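Local coordinates for protein CDP-4-keto-6-deoxy-D-glucose-3-dehydrase (Yersinia pseudotuberculosis, PDB 3BB8) that is a pyridoxal-phosphate-dependent sugar dehydrase of the aspartate aminotransferase fold, probably acting on CDP-4-keto-6-deoxy-D-glucose in the making of lipopolysaccharide sugars, at residues 201-204 / 205-209; 232-235 / 236-239. The protein carries 1 engineered substitution. All blocks are in the same frame, centred on the assembly; numbering follows the deposited sequence.

Overall arrangement
Followed from the N terminus, the chain reaches interaction 1 first, where strand 203-204, an outer strand of a small antiparallel sheet, turns through 204-207 toward strand 211-215 of the large mixed sheet. That strand runs antiparallel to 228-232, and at the end of 228-232 interaction 2 caps the start of helix 235-245. Each contact closes a short local turn; they lie in series, neither nested nor crossed, with centres about 17 Å apart. They nevertheless touch, Thr-207 O lying 3.2 Å from Gln-233 NE2. Together they bracket the 211-215/228-232 strand pair: interaction 1 leads into it from the small sheet, interaction 2 leads out into a helix.

Interaction 1 (201-204 / 205-209); sequences DGKM and AGTFG
Two bonds from Thr-207 converge on the carbonyl oxygen of Met-204. The hydroxyl bond is the firm one: Thr-207 OG1 donates to Met-204 O at 2.8 Å, lying in the carbonyl plane at a C=O...donor angle of 150°. OG1 sits between its own backbone N and carbonyl carbon (chi1 74°), a setting that turns it to the same oxygen as the backbone amide. The amide bond, Thr-207 N to Met-204 O, is weak at 3.5 Å. It spans a type II beta turn, Met-204 to Thr-207, with Gly-206 at its third position, where positive phi suits glycine. This turn takes the chain off strand 203-204 toward strand 211-215 of the aminotransferase-fold sheet, and Glu-190 binds the amides of Gly-206, Phe-208 and Gly-209 through its carboxylate.

Nonpolar contact comes from Lys-203 lying over one face of the Phe-208 ring, the two side chains sliding past each other in opposite directions. With CG anti to the backbone N (chi1 -176°), the chain runs extended as far as CE and bends only at its last torsion, placing CD over the ring centre, 3.7 Å from the Phe-208 ring centroid, a CH-pi contact. Lys-203 NZ is 5.8 Å from the same centroid, at most a weak cation-pi attraction. Carbon-oxygen approaches form a separate group: Lys-203 O meets the ring edge in its plane, 3.1 Å from Phe-208 CE1, and Lys-203 CE packs tightly against Thr-207 O at 3.0 Å. The Met-204 side chain leads away to Tyr-74 and Leu-75 of helix 62-75.

Interaction 2 (232-235 / 236-239); sequences TQSA and ELKS
Ser-234 OG accepts from Leu-237 N at 3.0 Å with an N-H...O angle of 176°, an almost straight capping bond. The hydroxyl oxygen reaches this N-H because OG stands anti to the backbone N of Ser-234 (chi1 162°), facing the Leu-237 amide from the N-terminal end of the helix. Two backbone bonds of i to i+4 spacing continue the ladder: Lys-238 N donates to Ser-234 O at 3.0 Å, and Ser-239 N to Ala-235 O, also at 3.0 Å. The Ser-239 hydroxyl adds a weak, long bond to Ala-235 O, giving that oxygen a second donor.

Just upstream, Ser-234 N donates to Thr-232 OG1 at 3.1 Å and 170°, an ST turn immediately ahead of the cap. Thr-232 OG1 is also hydrogen-bonded to Asp-210 O, and Lys-238 NZ forms a salt bridge with Glu-242, one turn on.

Around this polar framework, Leu-237 covers the cap: its CG lies 3.5 Å from Ser-234 OG, and its CD1 lies 3.8 Å from Thr-232 OG1, the Leu-237 and Thr-232 side chains crossing at about a right angle. The other branch of Thr-232, CG2, meets Lys-238 CB at 4.0 Å, again with the side chains at about a right angle. Leu-237 and Thr-232 both rest on Ile-211, joining the cap to the large sheet. The whole is a serine N-cap preceded by an ST turn, at a strand-to-helix junction of the aspartate aminotransferase fold.

Interaction 1 (201-204 / 205-209)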
ATOM      1  N   ASP A 201      -5.612 -22.620 -22.860  1.00 56.39           N
ATOM      2  CA  ASP A 201      -5.889 -24.047 -22.901  1.00 57.90           C
ATOM      3  C   ASP A 201      -7.145 -24.283 -22.065  1.00 57.05           C
ATOM      4  O   ASP A 201      -7.306 -25.331 -21.446  1.00 57.31           O
ATOM      5  CB  ASP A 201      -4.693 -24.823 -22.329  1.00 60.17           C
ATOM      6  CG  ASP A 201      -4.748 -26.305 -22.642  1.00 63.02           C
ATOM      7  OD1 ASP A 201      -4.952 -26.651 -23.825  1.00 65.40           O
ATOM      8  OD2 ASP A 201      -4.577 -27.122 -21.712  1.00 64.41           O
ATOM      9  N   GLY A 202      -8.021 -23.280 -22.046  1.00 56.69           N
ATOM     10  CA  GLY A 202      -9.261 -23.369 -21.291  1.00 56.39           C
ATOM     11  C   GLY A 202      -9.166 -23.052 -19.806  1.00 56.24           C
ATOM     12  O   GLY A 202     -10.186 -22.808 -19.160  1.00 55.77           O
ATOM     13  N   LYS A 203      -7.951 -23.041 -19.265  1.00 56.16           N
ATOM     14  CA  LYS A 203      -7.727 -22.776 -17.841  1.00 56.09           C
ATOM     15  C   LYS A 203      -7.453 -21.295 -17.524  1.00 54.97           C
ATOM     16  O   LYS A 203      -6.571 -20.670 -18.118  1.00 55.10           O
ATOM     17  CB  LYS A 203      -6.564 -23.650 -17.348  1.00 57.24           C
ATOM     18  CG  LYS A 203      -6.263 -23.567 -15.854  1.00 59.62           C
ATOM     19  CD  LYS A 203      -5.052 -24.433 -15.496  1.00 60.37           C
ATOM     20  CE  LYS A 203      -4.750 -24.405 -14.002  1.00 61.08           C
ATOM     21  NZ  LYS A 203      -5.924 -24.819 -13.176  1.00 62.37           N
ATOM     22  N   MET A 204      -8.215 -20.753 -16.576  1.00 53.50           N
ATOM     23  CA  MET A 204      -8.105 -19.356 -16.141  1.00 51.56           C
ATOM     24  C   MET A 204      -6.664 -18.910 -15.858  1.00 49.42           C
ATOM     25  O   MET A 204      -5.909 -19.606 -15.179  1.00 48.97           O
ATOM     26  CB  MET A 204      -8.951 -19.150 -14.886  1.00 52.84           C
ATOM     27  CG  MET A 204      -9.070 -17.710 -14.447  1.00 55.60           C
ATOM     28  SD  MET A 204     -10.012 -16.735 -15.625  1.00 59.65           S
ATOM     29  CE  MET A 204     -11.696 -17.146 -15.163  1.00 56.22           C
ATOM     30  N   ALA A 205      -6.292 -17.743 -16.376  1.00 46.72           N
ATOM     31  CA  ALA A 205      -4.941 -17.209 -16.188  1.00 44.23           C
ATOM     32  C   ALA A 205      -4.631 -16.873 -14.730  1.00 42.61           C
ATOM     33  O   ALA A 205      -5.427 -16.235 -14.051  1.00 39.72           O
ATOM     34  CB  ALA A 205      -4.747 -15.969 -17.048  1.00 43.38           C
ATOM     35  N   GLY A 206      -3.461 -17.294 -14.263  1.00 42.50           N
ATOM     36  CA  GLY A 206      -3.074 -17.017 -12.896  1.00 43.52           C
ATOM     37  C   GLY A 206      -3.153 -18.246 -12.019  1.00 44.59           C
ATOM     38  O   GLY A 206      -2.772 -18.215 -10.844  1.00 43.37           O
ATOM     39  N   THR A 207      -3.629 -19.339 -12.602  1.00 44.72           N
ATOM     40  CA  THR A 207      -3.773 -20.586 -11.873  1.00 44.20           C
ATOM     41  C   THR A 207      -2.849 -21.684 -12.398  1.00 43.57           C
ATOM     42  O   THR A 207      -3.020 -22.856 -12.070  1.00 43.35           O
ATOM     43  CB  THR A 207      -5.235 -21.066 -11.922  1.00 43.71           C
ATOM     44  OG1 THR A 207      -5.535 -21.574 -13.225  1.00 45.23           O
ATOM     45  CG2 THR A 207      -6.173 -19.900 -11.638  1.00 44.21           C
ATOM     46  N   PHE A 208      -1.865 -21.305 -13.205  1.00 41.98           N
ATOM     47  CA  PHE A 208      -0.926 -22.286 -13.739  1.00 41.70           C
ATOM     48  C   PHE A 208       0.335 -22.289 -12.887  1.00 42.05           C
ATOM     49  O   PHE A 208       1.038 -23.297 -12.792  1.00 41.21           O
ATOM     50  CB  PHE A 208      -0.535 -21.957 -15.186  1.00 43.20           C
ATOM     51  CG  PHE A 208      -1.681 -22.012 -16.169  1.00 45.18           C
ATOM     52  CD1 PHE A 208      -2.708 -21.075 -16.123  1.00 44.61           C
ATOM     53  CD2 PHE A 208      -1.709 -22.987 -17.166  1.00 46.65           C
ATOM     54  CE1 PHE A 208      -3.745 -21.103 -17.052  1.00 46.24           C
ATOM     55  CE2 PHE A 208      -2.743 -23.024 -18.101  1.00 45.64           C
ATOM     56  CZ  PHE A 208      -3.763 -22.077 -18.042  1.00 46.88           C
ATOM     57  N   GLY A 209       0.625 -21.147 -12.273  1.00 41.92           N
ATOM     58  CA  GLY A 209       1.815 -21.048 -11.449  1.00 41.04           C
ATOM     59  C   GLY A 209       1.532 -21.085  -9.961  1.00 40.45           C
ATOM     60  O   GLY A 209       0.411 -21.358  -9.531  1.00 37.82           O
TER

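Interaction 2 (232-235 / 236-239)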
ATOM      1  N   THR A 232      -3.625 -17.739  -4.714  1.00 37.01           N
ATOM      2  CA  THR A 232      -2.829 -18.949  -4.841  1.00 39.24           C
ATOM      3  C   THR A 232      -3.676 -20.165  -4.511  1.00 40.69           C
ATOM      4  O   THR A 232      -4.824 -20.041  -4.094  1.00 40.69           O
ATOM      5  CB  THR A 232      -1.612 -18.902  -3.869  1.00 38.37           C
ATOM      6  OG1 THR A 232      -0.787 -20.058  -4.055  1.00 39.85           O
ATOM      7  CG2 THR A 232      -2.081 -18.867  -2.425  1.00 38.61           C
ATOM      8  N   GLN A 233      -3.108 -21.346  -4.706  1.00 43.51           N
ATOM      9  CA  GLN A 233      -3.828 -22.570  -4.410  1.00 46.23           C
ATOM     10  C   GLN A 233      -3.176 -23.222  -3.205  1.00 46.03           C
ATOM     11  O   GLN A 233      -3.694 -24.188  -2.644  1.00 47.45           O
ATOM     12  CB  GLN A 233      -3.782 -23.494  -5.622  1.00 49.21           C
ATOM     13  CG  GLN A 233      -4.138 -22.761  -6.909  1.00 54.83           C
ATOM     14  CD  GLN A 233      -4.530 -23.692  -8.025  1.00 57.63           C
ATOM     15  OE1 GLN A 233      -5.586 -24.331  -7.971  1.00 61.00           O
ATOM     16  NE2 GLN A 233      -3.682 -23.785  -9.047  1.00 57.99           N
ATOM     17  N   SER A 234      -2.039 -22.661  -2.805  1.00 43.00           N
ATOM     18  CA  SER A 234      -1.280 -23.161  -1.674  1.00 42.26           C
ATOM     19  C   SER A 234      -1.596 -22.456  -0.359  1.00 41.80           C
ATOM     20  O   SER A 234      -1.488 -21.236  -0.252  1.00 41.39           O
ATOM     21  CB  SER A 234       0.207 -23.022  -1.961  1.00 40.99           C
ATOM     22  OG  SER A 234       0.951 -23.111  -0.762  1.00 43.39           O
ATOM     23  N   ALA A 235      -1.976 -23.241   0.644  1.00 41.80           N
ATOM     24  CA  ALA A 235      -2.287 -22.709   1.964  1.00 40.47           C
ATOM     25  C   ALA A 235      -1.014 -22.159   2.585  1.00 37.52           C
ATOM     26  O   ALA A 235      -1.036 -21.156   3.286  1.00 39.53           O
ATOM     27  CB  ALA A 235      -2.866 -23.803   2.847  1.00 42.61           C
ATOM     28  N   GLU A 236       0.101 -22.820   2.327  1.00 34.89           N
ATOM     29  CA  GLU A 236       1.367 -22.356   2.865  1.00 36.15           C
ATOM     30  C   GLU A 236       1.731 -20.965   2.338  1.00 37.26           C
ATOM     31  O   GLU A 236       2.072 -20.078   3.117  1.00 37.08           O
ATOM     32  CB  GLU A 236       2.477 -23.337   2.521  1.00 35.80           C
ATOM     33  CG  GLU A 236       3.851 -22.886   2.978  1.00 38.84           C
ATOM     34  CD  GLU A 236       4.903 -23.903   2.622  1.00 39.10           C
ATOM     35  OE1 GLU A 236       4.670 -24.598   1.621  1.00 42.59           O
ATOM     36  OE2 GLU A 236       5.940 -24.008   3.315  1.00 38.38           O
ATOM     37  N   LEU A 237       1.655 -20.773   1.020  1.00 36.74           N
ATOM     38  CA  LEU A 237       1.976 -19.474   0.436  1.00 35.70           C
ATOM     39  C   LEU A 237       0.988 -18.409   0.915  1.00 35.37           C
ATOM     40  O   LEU A 237       1.369 -17.276   1.176  1.00 35.68           O
ATOM     41  CB  LEU A 237       1.961 -19.544  -1.097  1.00 32.52           C
ATOM     42  CG  LEU A 237       3.030 -20.424  -1.743  1.00 32.31           C
ATOM     43  CD1 LEU A 237       2.934 -20.317  -3.256  1.00 35.27           C
ATOM     44  CD2 LEU A 237       4.395 -20.006  -1.275  1.00 30.38           C
ATOM     45  N   LYS A 238      -0.277 -18.789   1.032  1.00 34.53           N
ATOM     46  CA  LYS A 238      -1.317 -17.884   1.481  1.00 35.99           C
ATOM     47  C   LYS A 238      -0.962 -17.354   2.866  1.00 38.83           C
ATOM     48  O   LYS A 238      -1.112 -16.157   3.140  1.00 41.62           O
ATOM     49  CB  LYS A 238      -2.653 -18.627   1.512  1.00 36.97           C
ATOM     50  CG  LYS A 238      -3.862 -17.806   1.936  1.00 39.16           C
ATOM     51  CD  LYS A 238      -3.911 -17.615   3.441  1.00 42.37           C
ATOM     52  CE  LYS A 238      -5.251 -17.051   3.870  1.00 45.82           C
ATOM     53  NZ  LYS A 238      -5.375 -16.987   5.356  1.00 50.62           N
ATOM     54  N   SER A 239      -0.486 -18.239   3.740  1.00 37.20           N
ATOM     55  CA  SER A 239      -0.110 -17.825   5.089  1.00 37.32           C
ATOM     56  C   SER A 239       1.114 -16.924   5.104  1.00 34.32           C
ATOM     57  O   SER A 239       1.162 -15.968   5.865  1.00 32.65           O
ATOM     58  CB  SER A 239       0.137 -19.041   5.984  1.00 36.75           C
ATOM     59  OG  SER A 239      -1.105 -19.578   6.398  1.00 44.23           O
TER